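Local coordinates for homoserine kinase (PDB 4P52), which probably catalyses the ATP-dependent phosphorylation of the side-chain hydroxyl of L-homoserine, as a member of the GHMP kinase family, at residues 42-47 / 173-178; 100-105 / 134-139; 54-59 / 106-111. All coordinates share one frame; numbering follows the deposited sequence.

Contact 1: residues 42-47 / 173-178; sequences FDVLGF and FVLVRS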
loop_
_atom_site.group_PDB
_atom_site.type_symbol
_atom_site.label_atom_id
_atom_site.label_comp_id
_atom_site.label_asym_id
_atom_site.label_seq_id
_atom_site.Cartn_x
_atom_site.Cartn_y
_atom_site.Cartn_z
ATOM N N PHE A 42 -0.009 0.669 9.860
ATOM C CA PHE A 42 -0.115 -0.115 11.089
ATOM C C PHE A 42 0.272 -1.591 10.895
ATOM O O PHE A 42 -0.292 -2.277 10.035
ATOM C CB PHE A 42 -1.525 -0.010 11.664
ATOM C CG PHE A 42 -1.696 -0.743 12.955
ATOM C CD1 PHE A 42 -1.086 -0.271 14.130
ATOM C CD2 PHE A 42 -2.447 -1.926 13.014
ATOM C CE1 PHE A 42 -1.234 -0.987 15.329
ATOM C CE2 PHE A 42 -2.605 -2.624 14.213
ATOM C CZ PHE A 42 -1.997 -2.154 15.373
ATOM N N ASP A 43 1.237 -2.053 11.693
ATOM C CA ASP A 43 1.750 -3.447 11.680
ATOM C C ASP A 43 2.569 -3.838 10.461
ATOM O O ASP A 43 3.001 -4.987 10.356
ATOM C CB ASP A 43 0.627 -4.483 11.838
ATOM C CG ASP A 43 0.258 -4.769 13.293
ATOM O OD1 ASP A 43 0.894 -4.219 14.234
ATOM O OD2 ASP A 43 -0.711 -5.553 13.489
ATOM N N VAL A 44 2.764 -2.919 9.521
ATOM C CA VAL A 44 3.391 -3.302 8.243
ATOM C C VAL A 44 4.574 -2.436 7.773
ATOM O O VAL A 44 5.290 -2.852 6.871
ATOM C CB VAL A 44 2.360 -3.448 7.071
ATOM C CG1 VAL A 44 1.220 -4.359 7.451
ATOM C CG2 VAL A 44 1.849 -2.095 6.585
ATOM N N LEU A 45 4.749 -1.235 8.334
ATOM C CA LEU A 45 5.892 -0.360 8.005
ATOM C C LEU A 45 6.680 -0.063 9.267
ATOM O O LEU A 45 6.108 0.081 10.342
ATOM C CB LEU A 45 5.435 0.969 7.425
ATOM C CG LEU A 45 4.524 0.915 6.202
ATOM C CD1 LEU A 45 4.040 2.332 5.878
ATOM C CD2 LEU A 45 5.247 0.277 5.020
ATOM N N GLY A 46 7.989 0.038 9.132
ATOM C CA GLY A 46 8.867 0.336 10.253
ATOM C C GLY A 46 10.216 0.766 9.703
ATOM O O GLY A 46 10.606 0.378 8.579
ATOM N N PHE A 47 10.935 1.579 10.473
ATOM C CA PHE A 47 12.271 1.990 10.069
ATOM C C PHE A 47 13.145 2.231 11.282
ATOM O O PHE A 47 12.635 2.512 12.369
ATOM C CB PHE A 47 12.214 3.218 9.150
ATOM C CG PHE A 47 11.744 4.472 9.823
ATOM C CD1 PHE A 47 12.639 5.262 10.557
ATOM C CD2 PHE A 47 10.406 4.894 9.700
ATOM C CE1 PHE A 47 12.220 6.439 11.156
ATOM C CE2 PHE A 47 9.966 6.076 10.302
ATOM C CZ PHE A 47 10.885 6.845 11.034
ATOM N N PHE A 173 14.430 1.013 5.973
ATOM C CA PHE A 173 12.994 1.127 5.970
ATOM C C PHE A 173 12.385 -0.144 5.382
ATOM O O PHE A 173 12.747 -0.566 4.287
ATOM C CB PHE A 173 12.595 2.334 5.129
ATOM C CG PHE A 173 11.196 2.766 5.361
ATOM C CD1 PHE A 173 10.138 1.965 4.945
ATOM C CD2 PHE A 173 10.931 3.969 6.026
ATOM C CE1 PHE A 173 8.827 2.337 5.192
ATOM C CE2 PHE A 173 9.617 4.350 6.288
ATOM C CZ PHE A 173 8.565 3.524 5.865
ATOM N N VAL A 174 11.428 -0.723 6.089
ATOM C CA VAL A 174 10.928 -2.050 5.788
ATOM C C VAL A 174 9.400 -2.112 5.655
ATOM O O VAL A 174 8.652 -1.465 6.417
ATOM C CB VAL A 174 11.429 -3.032 6.874
ATOM C CG1 VAL A 174 10.560 -4.267 6.974
ATOM C CG2 VAL A 174 12.888 -3.408 6.621
ATOM N N LEU A 175 8.944 -2.889 4.669
ATOM C CA LEU A 175 7.541 -3.279 4.564
ATOM C C LEU A 175 7.425 -4.746 4.955
ATOM O O LEU A 175 8.159 -5.613 4.434
ATOM C CB LEU A 175 7.010 -3.055 3.145
ATOM C CG LEU A 175 5.762 -3.807 2.661
ATOM C CD1 LEU A 175 4.515 -3.135 3.185
ATOM C CD2 LEU A 175 5.678 -3.792 1.153
ATOM N N VAL A 176 6.527 -5.023 5.907
ATOM C CA VAL A 176 6.213 -6.401 6.288
ATOM C C VAL A 176 4.929 -6.768 5.572
ATOM O O VAL A 176 3.802 -6.398 5.996
ATOM C CB VAL A 176 6.036 -6.583 7.797
ATOM C CG1 VAL A 176 5.767 -8.051 8.117
ATOM C CG2 VAL A 176 7.275 -6.093 8.522
ATOM N N ARG A 177 5.105 -7.482 4.467
ATOM C CA ARG A 177 4.026 -7.730 3.556
ATOM C C ARG A 177 3.081 -8.816 4.094
ATOM O O ARG A 177 1.886 -8.769 3.828
ATOM C CB ARG A 177 4.625 -8.129 2.217
ATOM C CG ARG A 177 3.675 -8.069 1.045
ATOM C CD ARG A 177 3.631 -9.446 0.441
ATOM N NE ARG A 177 2.442 -10.190 0.851
ATOM C CZ ARG A 177 2.381 -11.514 0.994
ATOM N NH1 ARG A 177 3.451 -12.261 0.822
ATOM N NH2 ARG A 177 1.238 -12.093 1.340
ATOM N N SER A 178 3.630 -9.776 4.839
ATOM C CA SER A 178 2.867 -10.834 5.491
ATOM C C SER A 178 3.633 -11.362 6.714
ATOM O O SER A 178 4.862 -11.332 6.718
ATOM C CB SER A 178 2.596 -11.960 4.488
ATOM O OG SER A 178 2.062 -13.120 5.106
#
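Phe47 and Phe173 pack against each other at the tight end of this contact. The CB of Phe47 rests 3.5 Å from CD2 of Phe173, and the ring planes are nearly parallel, at 15° to each other. Their centroids are nevertheless 5.6 Å apart, so the rings are slid past one another with little overlap. Phe173 has CG anti to its own N (chi1 -164°), which swings the ring back along its neighbour strand; there the Gly46 carbonyl oxygen lies over one face and Leu45 CD2 meets the edge. Leu45 CD2 then touches Leu175 CD1 at 3.9 Å, extending the apolar row. Leu232 and Leu236 of helix 219-237 pack on Leu45 and Phe173 respectively.

The two segments are antiparallel neighbours in the mixed sheet of the GHMP kinase fold, the N-to-C directions of 45-47 and 173-178 lying 156° apart. Gly46 and Val174 form the hydrogen-bonded pair: Val174 N gives a bond of 2.8 Å to Gly46 O, and Gly46 N a longer one of 3.2 Å to Val174 O. Further along, Val176 N reaches Val44 O at 2.7 Å.

Beyond that bond the pairing is looser. Val44 lays CB and CG1 against the Val176 carbonyl oxygen, its CG2 looking toward Leu175 CD1, while Asp43, partly exposed, contributes just its backbone oxygen, 4.3 Å from Val176 CB. Arg177 and Ser178 no longer meet residues 42-47; together they face Asp183 in a classic beta bulge, and Arg177 turns to Asp183 and to Asn228 of the second subunit.

Contact 2: residues 100-105 / 134-139; sequences IEQGIE and QLLGNK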
loop_
_atom_site.group_PDB
_atom_site.type_symbol
_atom_site.label_atom_id
_atom_site.label_comp_id
_atom_site.label_asym_id
_atom_site.label_seq_id
_atom_site.Cartn_x
_atom_site.Cartn_y
_atom_site.Cartn_z
ATOM N N ILE A 100 25.143 -26.398 18.869
ATOM C CA ILE A 100 26.354 -25.962 19.579
ATOM C C ILE A 100 26.174 -25.981 21.110
ATOM O O ILE A 100 25.222 -25.408 21.682
ATOM C CB ILE A 100 26.845 -24.559 19.138
ATOM C CG1 ILE A 100 26.930 -24.454 17.613
ATOM C CG2 ILE A 100 28.207 -24.235 19.750
ATOM C CD1 ILE A 100 27.084 -23.030 17.109
ATOM N N GLU A 101 27.119 -26.655 21.758
ATOM C CA GLU A 101 27.219 -26.648 23.196
ATOM C C GLU A 101 28.266 -25.612 23.553
ATOM O O GLU A 101 29.469 -25.848 23.420
ATOM C CB GLU A 101 27.609 -28.027 23.712
ATOM C CG GLU A 101 26.644 -29.105 23.251
ATOM C CD GLU A 101 26.474 -30.222 24.265
ATOM O OE1 GLU A 101 27.400 -31.063 24.402
ATOM O OE2 GLU A 101 25.403 -30.256 24.915
ATOM N N GLN A 102 27.792 -24.450 23.985
ATOM C CA GLN A 102 28.681 -23.368 24.360
ATOM C C GLN A 102 28.039 -22.547 25.472
ATOM O O GLN A 102 26.880 -22.150 25.348
ATOM C CB GLN A 102 28.997 -22.498 23.134
ATOM C CG GLN A 102 29.730 -21.213 23.459
ATOM C CD GLN A 102 31.126 -21.459 23.967
ATOM O OE1 GLN A 102 31.943 -22.014 23.257
ATOM N NE2 GLN A 102 31.411 -21.036 25.192
ATOM N N GLY A 103 28.782 -22.322 26.558
ATOM C CA GLY A 103 28.349 -21.427 27.627
ATOM C C GLY A 103 28.442 -19.969 27.196
ATOM O O GLY A 103 29.404 -19.571 26.518
ATOM N N ILE A 104 27.440 -19.176 27.572
ATOM C CA ILE A 104 27.386 -17.776 27.221
ATOM C C ILE A 104 26.904 -16.980 28.419
ATOM O O ILE A 104 25.869 -17.320 29.001
ATOM C CB ILE A 104 26.378 -17.518 26.076
ATOM C CG1 ILE A 104 26.820 -18.153 24.758
ATOM C CG2 ILE A 104 26.148 -16.035 25.881
ATOM C CD1 ILE A 104 28.134 -17.647 24.187
ATOM N N GLU A 105 27.642 -15.930 28.788
ATOM C CA GLU A 105 27.144 -14.940 29.744
ATOM C C GLU A 105 26.725 -13.698 29.004
ATOM O O GLU A 105 27.415 -13.260 28.080
ATOM C CB GLU A 105 28.205 -14.553 30.746
ATOM C CG GLU A 105 28.703 -15.694 31.609
ATOM C CD GLU A 105 29.871 -15.289 32.504
ATOM O OE1 GLU A 105 30.554 -14.269 32.211
ATOM O OE2 GLU A 105 30.110 -16.001 33.508
ATOM N N GLN A 134 27.973 -13.245 15.260
ATOM C CA GLN A 134 29.280 -12.777 14.913
ATOM C C GLN A 134 30.343 -13.409 15.805
ATOM O O GLN A 134 31.347 -13.894 15.311
ATOM C CB GLN A 134 29.368 -11.261 14.908
ATOM C CG GLN A 134 30.724 -10.820 14.361
ATOM C CD GLN A 134 30.733 -9.408 13.814
ATOM O OE1 GLN A 134 29.756 -8.973 13.194
ATOM N NE2 GLN A 134 31.840 -8.677 14.037
ATOM N N LEU A 135 30.105 -13.443 17.109
ATOM C CA LEU A 135 31.049 -14.030 18.062
ATOM C C LEU A 135 31.448 -15.481 17.745
ATOM O O LEU A 135 32.595 -15.857 17.942
ATOM C CB LEU A 135 30.492 -13.945 19.486
ATOM C CG LEU A 135 31.373 -14.484 20.625
ATOM C CD1 LEU A 135 32.541 -13.562 20.938
ATOM C CD2 LEU A 135 30.516 -14.651 21.859
ATOM N N LEU A 136 30.515 -16.292 17.264
ATOM C CA LEU A 136 30.832 -17.684 16.958
ATOM C C LEU A 136 31.257 -17.869 15.514
ATOM O O LEU A 136 31.180 -18.966 14.983
ATOM C CB LEU A 136 29.631 -18.590 17.266
ATOM C CG LEU A 136 29.190 -18.689 18.729
ATOM C CD1 LEU A 136 28.139 -19.767 18.869
ATOM C CD2 LEU A 136 30.358 -19.014 19.656
ATOM N N GLY A 137 31.680 -16.794 14.859
ATOM C CA GLY A 137 32.242 -16.891 13.508
ATOM C C GLY A 137 31.280 -16.836 12.342
ATOM O O GLY A 137 31.538 -17.448 11.326
ATOM N N ASN A 138 30.172 -16.110 12.469
ATOM C CA ASN A 138 29.253 -15.862 11.331
ATOM C C ASN A 138 28.751 -17.093 10.594
ATOM O O ASN A 138 28.791 -17.151 9.376
ATOM C CB ASN A 138 29.864 -14.855 10.353
ATOM C CG ASN A 138 30.040 -13.481 10.987
ATOM O OD1 ASN A 138 29.116 -12.667 10.985
ATOM N ND2 ASN A 138 31.211 -13.239 11.583
ATOM N N LYS A 139 28.248 -18.057 11.348
ATOM C CA LYS A 139 27.766 -19.314 10.796
ATOM C C LYS A 139 26.477 -19.177 10.008
ATOM O O LYS A 139 26.108 -20.074 9.264
ATOM C CB LYS A 139 27.548 -20.322 11.921
ATOM C CG LYS A 139 28.828 -20.761 12.595
ATOM C CD LYS A 139 28.522 -21.722 13.729
ATOM C CE LYS A 139 29.802 -22.249 14.379
ATOM N NZ LYS A 139 30.834 -22.622 13.372
#
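Gln102 and Leu136 bring their backbones closest together here, yet their CA atoms are still 9.6 Å apart, a spacing that leaves the join between loop and turn entirely to side chains. Ile100 and Leu136 bridge it by reaching toward each other tip to tip, Ile100 CD1 standing 3.9 Å from Leu136 CD1. Ile100 sets CG1 anti to its carbonyl carbon (chi1 -49°), and the nearly straight second torsion (166°) carries CD1 to the far end of the side chain. The same methyl also lies 3.9 Å from Lys139 CD. That lysine crosses it with its aliphatic part, and the chain bends at its last torsion only past CD. Each of these touches is apolar.

The other two approaches are lighter. Gln102 offers CG to Leu136 CD2 at 4.4 Å, while its amide is engaged within its own segment: NE2 donates to Gly103 O over 2.8 Å, nearly straight at 171°. The donor arrives on a lone pair of that carbonyl, and the acceptor lies in the amide plane, which should fix the rotation of the group. Leu135 CD2 lies 4.5 Å from CD1 of the buried Ile104, which also meets Leu60 and Ile132. Leu95 and Tyr94 of helix 86-98 touch Leu136 and Lys139.

Helix 120-135 stops in a Schellman motif, with Gly137 at positive phi as its C-prime residue, Asn138 N bonded to Asn133 O and Gly137 N to Gln134 O at 3.0 Å. The loop leading into strand 103-110 thus packs against the turn that follows helix 120-135, with Ile104-Leu135 the one strand-to-helix approach, as part of the alpha/beta packing of the GHMP kinase N-terminal domain.

Contact 3: residues 54-59 / 106-111; sequences DEVLLR and IELTKK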
loop_
_atom_site.group_PDB
_atom_site.type_symbol
_atom_site.label_atom_id
_atom_site.label_comp_id
_atom_site.label_asym_id
_atom_site.label_seq_id
_atom_site.Cartn_x
_atom_site.Cartn_y
_atom_site.Cartn_z
ATOM N N ASP A 54 19.793 -0.381 22.307
ATOM C CA ASP A 54 20.296 -1.158 23.414
ATOM C C ASP A 54 21.639 -1.774 23.110
ATOM O O ASP A 54 21.993 -1.943 21.954
ATOM C CB ASP A 54 19.295 -2.234 23.751
ATOM C CG ASP A 54 18.151 -1.697 24.571
ATOM O OD1 ASP A 54 18.365 -0.672 25.257
ATOM O OD2 ASP A 54 17.045 -2.275 24.529
ATOM N N GLU A 55 22.385 -2.120 24.151
ATOM C CA GLU A 55 23.671 -2.794 23.994
ATOM C C GLU A 55 23.665 -4.159 24.658
ATOM O O GLU A 55 23.156 -4.313 25.776
ATOM C CB GLU A 55 24.792 -1.935 24.569
ATOM C CG GLU A 55 24.985 -0.621 23.836
ATOM C CD GLU A 55 26.036 0.277 24.467
ATOM O OE1 GLU A 55 26.530 -0.026 25.590
ATOM O OE2 GLU A 55 26.381 1.300 23.822
ATOM N N VAL A 56 24.234 -5.148 23.974
ATOM C CA VAL A 56 24.402 -6.477 24.549
ATOM C C VAL A 56 25.861 -6.887 24.491
ATOM O O VAL A 56 26.501 -6.755 23.452
ATOM C CB VAL A 56 23.531 -7.518 23.831
ATOM C CG1 VAL A 56 23.799 -8.926 24.341
ATOM C CG2 VAL A 56 22.067 -7.187 24.066
ATOM N N LEU A 57 26.387 -7.357 25.620
ATOM C CA LEU A 57 27.734 -7.896 25.672
ATOM C C LEU A 57 27.632 -9.397 25.931
ATOM O O LEU A 57 26.894 -9.805 26.826
ATOM C CB LEU A 57 28.541 -7.196 26.767
ATOM C CG LEU A 57 30.038 -7.565 26.871
ATOM C CD1 LEU A 57 30.903 -6.409 27.383
ATOM C CD2 LEU A 57 30.211 -8.788 27.753
ATOM N N LEU A 58 28.336 -10.215 25.152
ATOM C CA LEU A 58 28.346 -11.657 25.363
ATOM C C LEU A 58 29.759 -12.088 25.631
ATOM O O LEU A 58 30.649 -11.615 24.933
ATOM C CB LEU A 58 27.883 -12.388 24.112
ATOM C CG LEU A 58 26.506 -12.057 23.543
ATOM C CD1 LEU A 58 26.172 -13.124 22.526
ATOM C CD2 LEU A 58 25.429 -12.012 24.613
ATOM N N ARG A 59 29.980 -12.970 26.608
ATOM C CA ARG A 59 31.290 -13.611 26.769
ATOM C C ARG A 59 31.133 -15.110 26.677
ATOM O O ARG A 59 30.101 -15.656 27.066
ATOM C CB ARG A 59 31.962 -13.304 28.117
ATOM C CG ARG A 59 31.711 -11.929 28.673
ATOM C CD ARG A 59 32.345 -11.732 30.050
ATOM N NE ARG A 59 32.271 -10.309 30.428
ATOM C CZ ARG A 59 33.106 -9.339 29.988
ATOM N NH1 ARG A 59 34.126 -9.588 29.146
ATOM N NH2 ARG A 59 32.931 -8.087 30.401
ATOM N N ILE A 106 25.613 -13.114 29.431
ATOM C CA ILE A 106 25.055 -11.933 28.809
ATOM C C ILE A 106 25.050 -10.808 29.812
ATOM O O ILE A 106 24.584 -10.987 30.916
ATOM C CB ILE A 106 23.591 -12.194 28.373
ATOM C CG1 ILE A 106 23.534 -13.374 27.397
ATOM C CG2 ILE A 106 22.929 -10.930 27.809
ATOM C CD1 ILE A 106 22.182 -14.031 27.301
ATOM N N GLU A 107 25.576 -9.653 29.431
ATOM C CA GLU A 107 25.385 -8.419 30.166
ATOM C C GLU A 107 24.547 -7.543 29.248
ATOM O O GLU A 107 24.924 -7.298 28.109
ATOM C CB GLU A 107 26.719 -7.747 30.479
ATOM C CG GLU A 107 27.577 -8.505 31.479
ATOM C CD GLU A 107 29.071 -8.168 31.414
ATOM O OE1 GLU A 107 29.423 -7.057 30.954
ATOM O OE2 GLU A 107 29.910 -9.020 31.821
ATOM N N LEU A 108 23.396 -7.085 29.728
ATOM C CA LEU A 108 22.511 -6.268 28.904
ATOM C C LEU A 108 22.431 -4.843 29.416
ATOM O O LEU A 108 22.166 -4.627 30.584
ATOM C CB LEU A 108 21.120 -6.904 28.839
ATOM C CG LEU A 108 19.946 -6.022 28.381
ATOM C CD1 LEU A 108 20.098 -5.454 26.967
ATOM C CD2 LEU A 108 18.640 -6.802 28.488
ATOM N N THR A 109 22.640 -3.874 28.536
ATOM C CA THR A 109 22.531 -2.467 28.902
ATOM C C THR A 109 21.420 -1.785 28.128
ATOM O O THR A 109 21.532 -1.576 26.924
ATOM C CB THR A 109 23.821 -1.696 28.579
ATOM O OG1 THR A 109 24.966 -2.440 29.024
ATOM C CG2 THR A 109 23.803 -0.329 29.230
ATOM N N LYS A 110 20.350 -1.422 28.824
ATOM C CA LYS A 110 19.299 -0.579 28.253
ATOM C C LYS A 110 19.774 0.858 28.175
ATOM O O LYS A 110 20.102 1.474 29.196
ATOM C CB LYS A 110 18.006 -0.641 29.072
ATOM C CG LYS A 110 17.435 -2.035 29.227
ATOM C CD LYS A 110 16.987 -2.628 27.903
ATOM C CE LYS A 110 15.739 -1.931 27.382
ATOM N NZ LYS A 110 15.094 -2.691 26.275
ATOM N N LYS A 111 19.811 1.378 26.956
ATOM C CA LYS A 111 20.182 2.752 26.694
ATOM C C LYS A 111 18.938 3.463 26.186
ATOM O O LYS A 111 19.019 4.500 25.532
ATOM C CB LYS A 111 21.320 2.823 25.663
ATOM C CG LYS A 111 22.629 2.179 26.115
ATOM C CD LYS A 111 23.657 3.199 26.585
ATOM C CE LYS A 111 24.363 3.852 25.405
ATOM N NZ LYS A 111 25.742 4.285 25.764
#
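Asp54 and Lys110 form a salt bridge at one end of this strand pair, OD2 to NZ at 2.7 Å, the amine arriving on the syn side of the carboxylate but 24° out of its plane. Lys110 bends at its second and third torsions (-65° and -71°), folding the chain back over the aspartate. The other oxygen, OD1, accepts Lys111 N at 3.0 Å, so both carboxylate oxygens are engaged. Ser124 OG adds a second bond to OD2, and Lys110 NZ also meets Ser120 OG. With an alanine in place of Asp54 both oxygens are gone, and the Lys110 amine would probably lose its anionic mate and Lys111 N its acceptor.

Inward, the backbone is paired in full at two sites. Glu55 and Thr109 exchange N-H to O bonds of 3.0 and 2.8 Å, the longer donated by Glu55, and Leu57 and Glu107 do the same at 2.9 Å each way. At the far end, Arg59 NE meets Glu107 OE2 at 3.0 Å, with the oxygen at the edge of the guanidinium and in its plane, though the nitrogen approaches from above the carboxylate. NH2 adds a weak bond to the same OE2. Leu57 CD2 sits over one guanidinium face. Glu55 OE2 makes a long salt bridge to Lys111 NZ, while OE1 has Lys28 as its partner.

Val56, Leu58, Ile106 and Leu108 lie on the face away from Glu55, Leu57, Glu107 and Thr109, the same face as the Asp54-Lys110 bridge, Leu58 CD2 lying 3.6 Å from Ile106 CG1. Over this face run helix 120-135, with Ala127 and Ala131, and helix 86-98, with Val87 and Ile91; strand 26-36 continues the sheet beyond 52-61, and strand 66-72 beyond 103-110.

From the N terminus, residues 42-47 come first and their partner strand 173-178 last, so contact 1 closes the longest loop and encloses the other two. Within it, contact 3 closes a shorter loop, bringing 106-111 beside 54-59. Contact 2 opens at 100-105, before contact 3 has closed at 106-111, and ends at 134-139; their segments alternate, so the two cross. They share strand 103-110 and touch, Glu105 O lying 3.0 Å from Arg59 N. Contact 3 pairs two strands and contact 2 joins the turn after helix 120-135 to the lead-in of strand 103-110, while contact 1, about 26 Å from contact 3 centre to centre, lies elsewhere in the same sheet, beside helix 219-237 and the second subunit.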